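Local structure of Udp-n-acetylglucosamine pyrophosphorylase (Trypanosoma brucei, 4BQH) at residues E160-I165 with R170-Q175; C309-P314 with V331-I336; K489-V494 with R521-L526. The protein probably catalyses the transfer of uridylyl from UTP to N-acetyl-alpha-D-glucosamine 1-phosphate, giving UDP-N-acetylglucosamine and diphosphate. One frame throughout, in Å; residues are numbered along the deposited sequence.

Contact 1: residues E160-I165 with R170-Q175; sequences EIAESI and RKARVQ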
ATOM      1  N   GLU A 160       5.637   3.547 -19.907  1.00 12.70           N
ATOM      2  CA  GLU A 160       5.603   4.201 -21.231  1.00 13.34           C
ATOM      3  C   GLU A 160       6.215   5.601 -21.204  1.00 12.71           C
ATOM      4  O   GLU A 160       6.981   5.953 -22.118  1.00 12.88           O
ATOM      5  CB  GLU A 160       4.152   4.214 -21.742  1.00 15.96           C
ATOM      6  CG  GLU A 160       3.942   4.803 -23.126  1.00 20.47           C
ATOM      7  CD  GLU A 160       2.466   4.903 -23.490  1.00 24.79           C
ATOM      8  OE1 GLU A 160       1.587   4.717 -22.604  1.00 25.24           O
ATOM      9  OE2 GLU A 160       2.184   5.156 -24.679  1.00 29.44           O
ATOM     10  N   ILE A 161       5.906   6.401 -20.175  1.00 11.78           N
ATOM     11  CA  ILE A 161       6.501   7.743 -20.064  1.00 11.76           C
ATOM     12  C   ILE A 161       8.020   7.661 -19.838  1.00 11.67           C
ATOM     13  O   ILE A 161       8.781   8.394 -20.483  1.00 12.36           O
ATOM     14  CB  ILE A 161       5.823   8.612 -18.960  1.00 11.58           C
ATOM     15  CG1 ILE A 161       4.330   8.849 -19.284  1.00 11.59           C
ATOM     16  CG2 ILE A 161       6.527   9.959 -18.831  1.00 11.90           C
ATOM     17  CD1 ILE A 161       3.536   9.391 -18.101  1.00 13.25           C
ATOM     18  N   ALA A 162       8.458   6.755 -18.953  1.00 11.87           N
ATOM     19  CA  ALA A 162       9.889   6.557 -18.707  1.00 12.55           C
ATOM     20  C   ALA A 162      10.625   6.270 -20.039  1.00 13.02           C
ATOM     21  O   ALA A 162      11.699   6.848 -20.297  1.00 13.35           O
ATOM     22  CB  ALA A 162      10.108   5.423 -17.702  1.00 13.12           C
ATOM     23  N   GLU A 163      10.020   5.429 -20.884  1.00 13.15           N
ATOM     24  CA  GLU A 163      10.607   5.048 -22.187  1.00 15.00           C
ATOM     25  C   GLU A 163      10.657   6.233 -23.155  1.00 16.09           C
ATOM     26  O   GLU A 163      11.634   6.409 -23.916  1.00 16.35           O
ATOM     27  CB  GLU A 163       9.815   3.888 -22.814  1.00 15.62           C
ATOM     28  CG  GLU A 163      10.082   2.538 -22.182  1.00 17.08           C
ATOM     29  CD  GLU A 163       8.980   1.509 -22.425  1.00 19.34           C
ATOM     30  OE1 GLU A 163       8.041   1.770 -23.212  1.00 21.48           O
ATOM     31  OE2 GLU A 163       9.048   0.417 -21.839  1.00 18.54           O
ATOM     32  N   SER A 164       9.602   7.041 -23.140  1.00 16.47           N
ATOM     33  CA  SER A 164       9.530   8.232 -23.988  1.00 19.01           C
ATOM     34  C   SER A 164      10.619   9.249 -23.633  1.00 19.87           C
ATOM     35  O   SER A 164      11.146   9.931 -24.515  1.00 22.31           O
ATOM     36  CB  SER A 164       8.138   8.884 -23.912  1.00 20.65           C
ATOM     37  OG  SER A 164       8.058   9.746 -22.777  1.00 23.39           O
ATOM     38  N   ILE A 165      10.957   9.350 -22.345  1.00 17.73           N
ATOM     39  CA  ILE A 165      11.986  10.272 -21.879  1.00 18.44           C
ATOM     40  C   ILE A 165      13.393   9.747 -22.194  1.00 18.46           C
ATOM     41  O   ILE A 165      14.257  10.513 -22.625  1.00 19.36           O
ATOM     42  CB  ILE A 165      11.875  10.539 -20.364  1.00 17.76           C
ATOM     43  CG1 ILE A 165      10.589  11.319 -20.050  1.00 17.96           C
ATOM     44  CG2 ILE A 165      13.092  11.317 -19.865  1.00 19.73           C
ATOM     45  CD1 ILE A 165      10.200  11.238 -18.582  1.00 17.24           C
ATOM     46  N   ARG A 170      15.472  -0.338 -24.473  1.00 26.46           N
ATOM     47  CA  ARG A 170      15.099  -1.282 -23.421  1.00 26.29           C
ATOM     48  C   ARG A 170      13.733  -0.949 -22.818  1.00 23.06           C
ATOM     49  O   ARG A 170      13.362   0.210 -22.711  1.00 21.85           O
ATOM     50  CB  ARG A 170      16.164  -1.330 -22.320  1.00 30.57           C
ATOM     51  CG  ARG A 170      16.130  -2.608 -21.486  1.00 35.69           C
ATOM     52  CD  ARG A 170      16.516  -3.825 -22.328  1.00 39.93           C
ATOM     53  NE  ARG A 170      15.711  -5.016 -22.040  1.00 41.77           N
ATOM     54  CZ  ARG A 170      14.561  -5.338 -22.639  1.00 41.27           C
ATOM     55  NH1 ARG A 170      14.029  -4.562 -23.569  1.00 38.92           N
ATOM     56  NH2 ARG A 170      13.939  -6.454 -22.299  1.00 42.49           N
ATOM     57  N   LYS A 171      12.989  -1.985 -22.460  1.00 20.76           N
ATOM     58  CA  LYS A 171      11.666  -1.812 -21.882  1.00 19.99           C
ATOM     59  C   LYS A 171      11.839  -1.363 -20.439  1.00 16.98           C
ATOM     60  O   LYS A 171      12.740  -1.845 -19.741  1.00 16.17           O
ATOM     61  CB  LYS A 171      10.869  -3.116 -21.955  1.00 22.82           C
ATOM     62  CG  LYS A 171      10.514  -3.548 -23.388  1.00 26.55           C
ATOM     63  CD  LYS A 171       9.414  -2.684 -24.015  1.00 30.52           C
ATOM     64  CE  LYS A 171       9.946  -1.486 -24.803  1.00 33.10           C
ATOM     65  NZ  LYS A 171       8.846  -0.731 -25.472  1.00 37.08           N
ATOM     66  N   ALA A 172      11.001  -0.422 -20.020  1.00 15.51           N
ATOM     67  CA  ALA A 172      10.979   0.039 -18.618  1.00 13.97           C
ATOM     68  C   ALA A 172      10.062  -0.934 -17.909  1.00 13.41           C
ATOM     69  O   ALA A 172       8.944  -1.155 -18.367  1.00 12.62           O
ATOM     70  CB  ALA A 172      10.400   1.445 -18.521  1.00 13.81           C
ATOM     71  N   ARG A 173      10.525  -1.531 -16.814  1.00 13.57           N
ATOM     72  CA  ARG A 173       9.711  -2.537 -16.127  1.00 13.78           C
ATOM     73  C   ARG A 173       9.679  -2.296 -14.619  1.00 12.23           C
ATOM     74  O   ARG A 173      10.702  -2.345 -13.944  1.00 11.69           O
ATOM     75  CB  ARG A 173      10.196  -3.983 -16.424  1.00 16.28           C
ATOM     76  CG  ARG A 173       9.917  -4.453 -17.857  1.00 19.94           C
ATOM     77  CD  ARG A 173       8.428  -4.355 -18.181  1.00 23.98           C
ATOM     78  NE  ARG A 173       8.087  -4.730 -19.559  1.00 28.94           N
ATOM     79  CZ  ARG A 173       7.648  -3.894 -20.501  1.00 28.55           C
ATOM     80  NH1 ARG A 173       7.501  -2.596 -20.261  1.00 30.24           N
ATOM     81  NH2 ARG A 173       7.359  -4.366 -21.706  1.00 30.78           N
ATOM     82  N   VAL A 174       8.483  -2.043 -14.112  1.00 10.75           N
ATOM     83  CA  VAL A 174       8.270  -1.973 -12.663  1.00 10.60           C
ATOM     84  C   VAL A 174       7.840  -3.394 -12.215  1.00 10.44           C
ATOM     85  O   VAL A 174       6.851  -3.930 -12.742  1.00 10.55           O
ATOM     86  CB  VAL A 174       7.140  -0.974 -12.338  1.00 10.28           C
ATOM     87  CG1 VAL A 174       6.762  -1.051 -10.846  1.00 10.77           C
ATOM     88  CG2 VAL A 174       7.543   0.438 -12.741  1.00 11.02           C
ATOM     89  N   GLN A 175       8.556  -4.010 -11.271  1.00 10.22           N
ATOM     90  CA  GLN A 175       8.133  -5.339 -10.762  1.00 10.37           C
ATOM     91  C   GLN A 175       6.919  -5.141  -9.874  1.00 11.16           C
ATOM     92  O   GLN A 175       6.955  -4.286  -8.987  1.00 11.55           O
ATOM     93  CB  GLN A 175       9.250  -6.007  -9.969  1.00 11.13           C
ATOM     94  CG  GLN A 175      10.533  -6.211 -10.786  1.00 11.62           C
ATOM     95  CD  GLN A 175      10.329  -7.161 -11.945  1.00 12.40           C
ATOM     96  OE1 GLN A 175       9.655  -8.184 -11.815  1.00 12.38           O
ATOM     97  NE2 GLN A 175      10.893  -6.813 -13.106  1.00 13.13           N
TER

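Contact 2: residues C309-P314 with V331-I336; sequences CPKRGP and VEYTEI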
ATOM      1  N   CYS A 309      -0.501  13.475   4.795  1.00 10.72           N
ATOM      2  CA  CYS A 309      -1.417  14.555   4.413  1.00 11.02           C
ATOM      3  C   CYS A 309      -1.745  15.403   5.654  1.00 10.86           C
ATOM      4  O   CYS A 309      -1.771  14.871   6.764  1.00 10.01           O
ATOM      5  CB  CYS A 309      -2.730  13.945   3.878  1.00 12.55           C
ATOM      6  SG  CYS A 309      -2.476  13.061   2.319  1.00 15.94           S
ATOM      7  N   PRO A 310      -2.044  16.702   5.470  1.00 10.88           N
ATOM      8  CA  PRO A 310      -2.583  17.460   6.601  1.00 11.20           C
ATOM      9  C   PRO A 310      -3.860  16.787   7.156  1.00 11.58           C
ATOM     10  O   PRO A 310      -4.635  16.193   6.391  1.00 11.61           O
ATOM     11  CB  PRO A 310      -2.944  18.831   5.994  1.00 11.46           C
ATOM     12  CG  PRO A 310      -2.294  18.880   4.646  1.00 11.77           C
ATOM     13  CD  PRO A 310      -2.025  17.477   4.211  1.00 11.32           C
ATOM     14  N   LYS A 311      -4.092  16.874   8.458  1.00 11.77           N
ATOM     15  CA  LYS A 311      -5.341  16.356   9.032  1.00 13.37           C
ATOM     16  C   LYS A 311      -6.534  17.173   8.540  1.00 14.30           C
ATOM     17  O   LYS A 311      -6.405  18.367   8.303  1.00 14.04           O
ATOM     18  CB  LYS A 311      -5.318  16.359  10.568  1.00 13.91           C
ATOM     19  CG  LYS A 311      -4.182  15.516  11.151  1.00 15.10           C
ATOM     20  CD  LYS A 311      -4.613  14.682  12.345  1.00 16.66           C
ATOM     21  CE  LYS A 311      -5.449  15.438  13.360  1.00 17.77           C
ATOM     22  NZ  LYS A 311      -5.871  14.630  14.534  1.00 18.49           N
ATOM     23  N   ARG A 312      -7.682  16.516   8.402  1.00 15.68           N
ATOM     24  CA  ARG A 312      -8.913  17.197   7.982  1.00 18.34           C
ATOM     25  C   ARG A 312      -9.460  18.141   9.059  1.00 19.46           C
ATOM     26  O   ARG A 312     -10.116  19.154   8.759  1.00 21.63           O
ATOM     27  CB  ARG A 312      -9.956  16.162   7.540  1.00 20.38           C
ATOM     28  CG  ARG A 312      -9.827  15.807   6.070  1.00 24.99           C
ATOM     29  CD  ARG A 312     -10.540  16.861   5.221  1.00 29.17           C
ATOM     30  NE  ARG A 312      -9.813  17.111   3.983  1.00 32.20           N
ATOM     31  CZ  ARG A 312     -10.100  16.530   2.827  1.00 32.95           C
ATOM     32  NH1 ARG A 312     -11.124  15.688   2.756  1.00 33.89           N
ATOM     33  NH2 ARG A 312      -9.369  16.798   1.750  1.00 31.50           N
ATOM     34  N   GLY A 313      -9.172  17.802  10.305  1.00 17.65           N
ATOM     35  CA  GLY A 313      -9.454  18.673  11.451  1.00 18.03           C
ATOM     36  C   GLY A 313      -8.813  18.007  12.656  1.00 16.92           C
ATOM     37  O   GLY A 313      -8.357  16.872  12.550  1.00 15.45           O
ATOM     38  N   PRO A 314      -8.817  18.690  13.818  1.00 17.12           N
ATOM     39  CA  PRO A 314      -8.123  18.178  15.016  1.00 17.04           C
ATOM     40  C   PRO A 314      -8.583  16.798  15.479  1.00 17.06           C
ATOM     41  O   PRO A 314      -7.763  16.022  15.991  1.00 16.88           O
ATOM     42  CB  PRO A 314      -8.383  19.274  16.076  1.00 17.71           C
ATOM     43  CG  PRO A 314      -9.593  20.010  15.570  1.00 17.33           C
ATOM     44  CD  PRO A 314      -9.466  19.987  14.071  1.00 17.17           C
ATOM     45  N   VAL A 331       1.906   7.887  16.004  1.00 13.41           N
ATOM     46  CA  VAL A 331       1.075   7.839  17.214  1.00 14.75           C
ATOM     47  C   VAL A 331      -0.360   7.828  16.737  1.00 16.45           C
ATOM     48  O   VAL A 331      -0.799   8.766  16.059  1.00 15.04           O
ATOM     49  CB  VAL A 331       1.318   9.048  18.139  1.00 14.97           C
ATOM     50  CG1 VAL A 331       0.251   9.114  19.240  1.00 15.17           C
ATOM     51  CG2 VAL A 331       2.717   8.967  18.760  1.00 15.85           C
ATOM     52  N   GLU A 332      -1.068   6.751  17.074  1.00 19.34           N
ATOM     53  CA  GLU A 332      -2.448   6.539  16.630  1.00 22.18           C
ATOM     54  C   GLU A 332      -3.399   7.448  17.409  1.00 23.13           C
ATOM     55  O   GLU A 332      -3.060   7.923  18.496  1.00 22.70           O
ATOM     56  CB  GLU A 332      -2.834   5.047  16.777  1.00 24.83           C
ATOM     57  CG  GLU A 332      -1.829   4.051  16.172  1.00 26.11           C
ATOM     58  CD  GLU A 332      -2.016   3.765  14.678  1.00 28.62           C
ATOM     59  OE1 GLU A 332      -2.068   4.707  13.852  1.00 26.62           O
ATOM     60  OE2 GLU A 332      -2.084   2.566  14.316  1.00 31.29           O
ATOM     61  N   TYR A 333      -4.586   7.701  16.856  1.00 24.10           N
ATOM     62  CA  TYR A 333      -5.505   8.659  17.463  1.00 25.91           C
ATOM     63  C   TYR A 333      -5.911   8.277  18.898  1.00 26.74           C
ATOM     64  O   TYR A 333      -6.112   9.159  19.731  1.00 26.29           O
ATOM     65  CB  TYR A 333      -6.759   8.877  16.600  1.00 27.34           C
ATOM     66  CG  TYR A 333      -7.633  10.030  17.089  1.00 29.34           C
ATOM     67  CD1 TYR A 333      -7.271  11.362  16.846  1.00 29.40           C
ATOM     68  CD2 TYR A 333      -8.825   9.786  17.796  1.00 31.10           C
ATOM     69  CE1 TYR A 333      -8.067  12.409  17.282  1.00 30.68           C
ATOM     70  CE2 TYR A 333      -9.629  10.828  18.239  1.00 31.56           C
ATOM     71  CZ  TYR A 333      -9.244  12.133  17.987  1.00 31.81           C
ATOM     72  OH  TYR A 333     -10.045  13.164  18.420  1.00 32.66           O
ATOM     73  N   THR A 334      -6.017   6.977  19.170  1.00 29.12           N
ATOM     74  CA  THR A 334      -6.401   6.477  20.512  1.00 30.89           C
ATOM     75  C   THR A 334      -5.324   6.722  21.580  1.00 31.39           C
ATOM     76  O   THR A 334      -5.609   6.685  22.779  1.00 32.38           O
ATOM     77  CB  THR A 334      -6.728   4.967  20.485  1.00 31.47           C
ATOM     78  OG1 THR A 334      -5.675   4.264  19.815  1.00 32.62           O
ATOM     79  CG2 THR A 334      -8.066   4.703  19.780  1.00 32.44           C
ATOM     80  N   GLU A 335      -4.091   6.973  21.136  1.00 30.61           N
ATOM     81  CA  GLU A 335      -2.948   7.144  22.034  1.00 30.54           C
ATOM     82  C   GLU A 335      -2.446   8.581  22.176  1.00 29.67           C
ATOM     83  O   GLU A 335      -1.496   8.829  22.912  1.00 28.70           O
ATOM     84  CB  GLU A 335      -1.779   6.244  21.595  1.00 30.61           C
ATOM     85  CG  GLU A 335      -1.884   4.793  22.046  1.00 33.01           C
ATOM     86  N   ILE A 336      -3.054   9.531  21.475  1.00 29.59           N
ATOM     87  CA  ILE A 336      -2.499  10.900  21.462  1.00 31.38           C
ATOM     88  C   ILE A 336      -2.416  11.592  22.834  1.00 33.65           C
ATOM     89  O   ILE A 336      -3.218  11.311  23.733  1.00 37.24           O
ATOM     90  CB  ILE A 336      -3.243  11.816  20.485  1.00 32.93           C
ATOM     91  CG1 ILE A 336      -4.760  11.720  20.707  1.00 33.21           C
ATOM     92  CG2 ILE A 336      -2.813  11.516  19.056  1.00 30.93           C
ATOM     93  CD1 ILE A 336      -5.570  12.540  19.731  1.00 34.01           C
TER

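Contact 3: residues K489-V494 with R521-L526; sequences KEAVAV and RVIHQL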
ATOM      1  N   LYS A 489     -11.056  28.402 -25.191  1.00 31.71           N
ATOM      2  CA  LYS A 489     -11.536  29.369 -24.217  1.00 33.36           C
ATOM      3  C   LYS A 489     -13.034  29.185 -23.969  1.00 32.32           C
ATOM      4  O   LYS A 489     -13.487  29.166 -22.824  1.00 30.93           O
ATOM      5  CB  LYS A 489     -11.255  30.779 -24.744  1.00 35.73           C
ATOM      6  CG  LYS A 489     -10.786  31.780 -23.713  1.00 37.89           C
ATOM      7  CD  LYS A 489      -9.994  32.883 -24.406  1.00 40.14           C
ATOM      8  CE  LYS A 489      -8.805  33.315 -23.556  1.00 42.17           C
ATOM      9  NZ  LYS A 489      -7.864  34.179 -24.319  1.00 43.65           N
ATOM     10  N   GLU A 490     -13.800  29.037 -25.047  1.00 32.22           N
ATOM     11  CA  GLU A 490     -15.236  28.743 -24.923  1.00 31.31           C
ATOM     12  C   GLU A 490     -15.499  27.405 -24.228  1.00 29.08           C
ATOM     13  O   GLU A 490     -16.404  27.300 -23.388  1.00 27.67           O
ATOM     14  CB  GLU A 490     -15.915  28.756 -26.291  1.00 33.58           C
ATOM     15  CG  GLU A 490     -16.249  30.150 -26.798  1.00 36.67           C
ATOM     16  CD  GLU A 490     -16.367  30.215 -28.315  1.00 39.32           C
ATOM     17  OE1 GLU A 490     -16.533  29.158 -28.966  1.00 40.09           O
ATOM     18  OE2 GLU A 490     -16.281  31.336 -28.860  1.00 39.08           O
ATOM     19  N   ALA A 491     -14.724  26.386 -24.594  1.00 27.00           N
ATOM     20  CA  ALA A 491     -14.859  25.059 -23.994  1.00 26.09           C
ATOM     21  C   ALA A 491     -14.628  25.081 -22.472  1.00 25.84           C
ATOM     22  O   ALA A 491     -15.350  24.408 -21.728  1.00 24.61           O
ATOM     23  CB  ALA A 491     -13.939  24.055 -24.678  1.00 25.86           C
ATOM     24  N   VAL A 492     -13.650  25.869 -22.018  1.00 26.05           N
ATOM     25  CA  VAL A 492     -13.367  25.998 -20.592  1.00 25.69           C
ATOM     26  C   VAL A 492     -14.547  26.669 -19.908  1.00 25.62           C
ATOM     27  O   VAL A 492     -14.937  26.281 -18.801  1.00 24.90           O
ATOM     28  CB  VAL A 492     -12.083  26.814 -20.300  1.00 26.73           C
ATOM     29  CG1 VAL A 492     -11.878  26.987 -18.796  1.00 27.80           C
ATOM     30  CG2 VAL A 492     -10.872  26.141 -20.909  1.00 29.16           C
ATOM     31  N   ALA A 493     -15.109  27.689 -20.565  1.00 24.68           N
ATOM     32  CA  ALA A 493     -16.254  28.395 -20.000  1.00 23.57           C
ATOM     33  C   ALA A 493     -17.440  27.459 -19.826  1.00 23.21           C
ATOM     34  O   ALA A 493     -18.157  27.551 -18.818  1.00 24.05           O
ATOM     35  CB  ALA A 493     -16.625  29.618 -20.840  1.00 24.40           C
ATOM     36  N   VAL A 494     -17.643  26.558 -20.792  1.00 23.07           N
ATOM     37  CA  VAL A 494     -18.668  25.512 -20.681  1.00 23.35           C
ATOM     38  C   VAL A 494     -18.381  24.565 -19.502  1.00 24.48           C
ATOM     39  O   VAL A 494     -19.304  24.246 -18.750  1.00 22.45           O
ATOM     40  CB  VAL A 494     -18.865  24.730 -22.000  1.00 24.21           C
ATOM     41  CG1 VAL A 494     -19.839  23.567 -21.834  1.00 23.48           C
ATOM     42  CG2 VAL A 494     -19.384  25.671 -23.080  1.00 24.41           C
ATOM     43  N   ARG A 521     -11.607  16.325 -29.723  1.00 19.00           N
ATOM     44  CA  ARG A 521     -12.833  15.604 -29.402  1.00 19.78           C
ATOM     45  C   ARG A 521     -13.544  16.215 -28.185  1.00 18.56           C
ATOM     46  O   ARG A 521     -14.766  16.375 -28.178  1.00 17.48           O
ATOM     47  CB  ARG A 521     -12.527  14.121 -29.182  1.00 21.00           C
ATOM     48  CG  ARG A 521     -13.674  13.281 -28.633  1.00 23.67           C
ATOM     49  CD  ARG A 521     -14.655  12.865 -29.718  1.00 24.83           C
ATOM     50  NE  ARG A 521     -15.939  12.459 -29.143  1.00 25.26           N
ATOM     51  CZ  ARG A 521     -17.093  13.074 -29.373  1.00 25.01           C
ATOM     52  NH1 ARG A 521     -17.147  14.122 -30.188  1.00 25.33           N
ATOM     53  NH2 ARG A 521     -18.203  12.625 -28.795  1.00 26.47           N
ATOM     54  N   VAL A 522     -12.767  16.532 -27.153  1.00 17.56           N
ATOM     55  CA  VAL A 522     -13.293  17.178 -25.934  1.00 16.86           C
ATOM     56  C   VAL A 522     -13.954  18.511 -26.257  1.00 17.48           C
ATOM     57  O   VAL A 522     -15.106  18.772 -25.856  1.00 17.71           O
ATOM     58  CB  VAL A 522     -12.151  17.402 -24.908  1.00 16.33           C
ATOM     59  CG1 VAL A 522     -12.604  18.310 -23.752  1.00 16.47           C
ATOM     60  CG2 VAL A 522     -11.638  16.055 -24.425  1.00 16.33           C
ATOM     61  N   ILE A 523     -13.250  19.353 -27.008  1.00 17.32           N
ATOM     62  CA  ILE A 523     -13.781  20.645 -27.394  1.00 17.84           C
ATOM     63  C   ILE A 523     -15.084  20.516 -28.208  1.00 17.31           C
ATOM     64  O   ILE A 523     -16.030  21.255 -27.947  1.00 17.69           O
ATOM     65  CB  ILE A 523     -12.723  21.509 -28.124  1.00 19.13           C
ATOM     66  CG1 ILE A 523     -11.706  22.003 -27.096  1.00 19.33           C
ATOM     67  CG2 ILE A 523     -13.363  22.698 -28.834  1.00 18.80           C
ATOM     68  CD1 ILE A 523     -10.494  22.676 -27.703  1.00 21.87           C
ATOM     69  N   HIS A 524     -15.121  19.561 -29.134  1.00 18.08           N
ATOM     70  CA  HIS A 524     -16.316  19.301 -29.963  1.00 18.56           C
ATOM     71  C   HIS A 524     -17.483  18.962 -29.056  1.00 18.73           C
ATOM     72  O   HIS A 524     -18.567  19.523 -29.196  1.00 18.18           O
ATOM     73  CB  HIS A 524     -16.027  18.166 -30.931  1.00 21.16           C
ATOM     74  CG  HIS A 524     -17.117  17.925 -31.954  1.00 23.06           C
ATOM     75  ND1 HIS A 524     -18.054  16.964 -31.810  1.00 25.83           N
ATOM     76  CD2 HIS A 524     -17.381  18.551 -33.164  1.00 23.25           C
ATOM     77  CE1 HIS A 524     -18.879  16.984 -32.875  1.00 24.72           C
ATOM     78  NE2 HIS A 524     -18.473  17.963 -33.693  1.00 24.83           N
ATOM     79  N   GLN A 525     -17.273  18.065 -28.097  1.00 17.33           N
ATOM     80  CA  GLN A 525     -18.350  17.688 -27.150  1.00 17.79           C
ATOM     81  C   GLN A 525     -18.841  18.862 -26.337  1.00 16.92           C
ATOM     82  O   GLN A 525     -20.051  19.015 -26.155  1.00 17.14           O
ATOM     83  CB  GLN A 525     -17.851  16.654 -26.154  1.00 17.83           C
ATOM     84  CG  GLN A 525     -17.622  15.283 -26.745  1.00 18.72           C
ATOM     85  CD  GLN A 525     -16.959  14.365 -25.740  1.00 19.58           C
ATOM     86  OE1 GLN A 525     -15.736  14.424 -25.532  1.00 20.58           O
ATOM     87  NE2 GLN A 525     -17.762  13.520 -25.103  1.00 18.34           N
ATOM     88  N   LEU A 526     -17.904  19.657 -25.812  1.00 15.57           N
ATOM     89  CA  LEU A 526     -18.230  20.782 -24.946  1.00 16.47           C
ATOM     90  C   LEU A 526     -19.028  21.855 -25.671  1.00 18.06           C
ATOM     91  O   LEU A 526     -19.967  22.428 -25.096  1.00 16.80           O
ATOM     92  CB  LEU A 526     -16.994  21.382 -24.270  1.00 16.66           C
ATOM     93  CG  LEU A 526     -16.320  20.479 -23.235  1.00 16.22           C
ATOM     94  CD1 LEU A 526     -15.013  21.127 -22.805  1.00 16.55           C
ATOM     95  CD2 LEU A 526     -17.218  20.228 -22.025  1.00 16.91           C
TER

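Contact 1: residues E160-I165 with R170-Q175
Glu-163 on helix 147-166 reaches across to the backbone of Ala-172 and to the side chains of Lys-171 and Arg-173, in the loop that leads into strand 175-180. That strand pairs in parallel with strand 114-119, so the contact lies in the connection from the helix to the second strand of a beta-alpha-beta crossover, consistent with the Rossmann-like core of a GT-A fold. The tight element is a nearly straight hydrogen bond from Ala-172 N to Glu-163 OE2 (2.8 Å, 169°), which accepts on its anti lone pair, the one turned away from OE1. The Glu-163 chain runs extended beyond CG (chi2 159°), which carries the carboxylate as far as the loop backbone, while Glu-163 CG lies 3.8 Å from Ala-172 CB. Beside this bond, on the inner side, the methyl groups of Ala-162 CB and Ala-172 CB meet at 4.1 Å; both residues are buried, and Tyr-106 of helix 95-110 packs on Ala-162.

The outer side is looser and built of charge, and the exposed Lys-171 makes it the solvent side. Lys-171 folds back through bends at chi2 and chi3, and its NZ makes a weak hydrogen bond and salt bridge to Glu-163 OE1 at 3.5 Å. The link from Arg-173 NH1 to Glu-163 OE2 is longer still, 3.7 Å, and comes in obliquely; Arg-173 NE also forms a salt bridge with Glu-201. Arg-173 NH1 donates to Ala-172 O at 2.8 Å, and Lys-171 CB sits 3.6 Å above the Arg-173 guanidinium plane, over its centre.

Contact 2: residues C309-P314 with V331-I336
Tyr-333 meets Lys-311 and Pro-314 through one ring carbon, CE1, in a small surface contact between two loops that flank the paired strands 320-324 and 327-331, one on the approach and one at the exit. Along the second loop, Val-331 ends its strand, with backbone bonding to Val-320 and its side chain against Val-322. Glu-332 follows, packing on Phe-404, and Glu-332 O accepts from Glu-335 N at 3.0 Å, closing a turn round Tyr-333 and Thr-334. From this turn the tyrosine swings out with CG anti to the backbone N (chi1 -171°), and its ring edge reaches the other loop. Pro-314 O lies 3.8 Å from Tyr-333 CE1 and Lys-311 NZ 4.2 Å from the same carbon, both near the ring plane. The lysine chain crosses the tyrosine at about a right angle. Lys-311 NZ donates to Pro-314 O at 2.8 Å from above the carbonyl plane and more weakly to Glu-316 O. Tyr-333 OH is hydrogen-bonded to Lys-341 NZ. With the ammonium beside the ring edge, this is no cation-pi pair: van der Waals contact, perhaps with slight C-H to carbonyl attraction, joins the loops, and these lysine bonds stay on its own side.

Contact 3: residues K489-V494 with R521-L526
Ala-491 and Leu-526 form the middle of this buried contact, where helix 485-497 packs across helix 519-528. Their CA atoms, 5.5 Å apart, mark the nearest backbone approach. Leu-526 CD1 lies over the alanine, 3.6 Å from Ala-491 CB and 3.5 Å from Ala-491 O, so one methyl fits against both the side chain and the carbonyl of the same residue. On the N-terminal side of Leu-526 along its helix, Ile-523 brings its CG1 to 3.9 Å from Ala-491 CB. One turn on from Ala-491, Val-494 points its CG1 at the backbone of the other helix, 3.5 Å from Leu-526 O, with CG2 farther from that oxygen at 3.9 Å. The side chains of Val-494 and Leu-526 meet less closely, CG1 to CD2 at 4.2 Å.

Leu-526 places CG anti to its carbonyl carbon (chi1 -68°) and holds CD1 extended, anti to CA (chi2 172°); together the two torsions bring CD1 to Ala-491. Behind this layer the short helix segments cross at 60° with a closest axis separation of 9.2 Å, and Ile-523 and Leu-526 both pack on the single methyl of Ala-491. Helix 448-471 borders both partners: Leu-467 touches Val-492, Ile-523 and Leu-526, and Leu-463 touches Val-522. Farther out, Val-522 packs on Ile-534 and Ile-536 of strand 533-536, Leu-526 on Ile-500, and Val-494 on Pro-530. No hydrogen bond or salt bridge joins the two segments; the helices are held here by aliphatic packing, including methyls set against backbone carbonyls, which implies that cohesion depends on fit and on exclusion of water rather than on directed polar bonds.

How the contacts relate
Contact 3 is the buried, largely apolar one, helix on helix, its centre about 37 Å from the centre of the chain; contact 1 is partly buried, and contact 2 lies on the surface. Contacts 1 and 2 sit on opposite sides of the chain's centre, their own centres about 38 Å apart, and no two of the three touch. Yet these two border the same mixed sheet: contact 1 precedes strand 175-180, and contact 2 begins at the end of strand 304-309. Contact 3 instead joins helices late in the chain. Chemistry follows place: salt bridges and a carboxylate-to-backbone hydrogen bond in contact 1, a sparse ring-edge touch in contact 2, and aliphatic packing in contact 3.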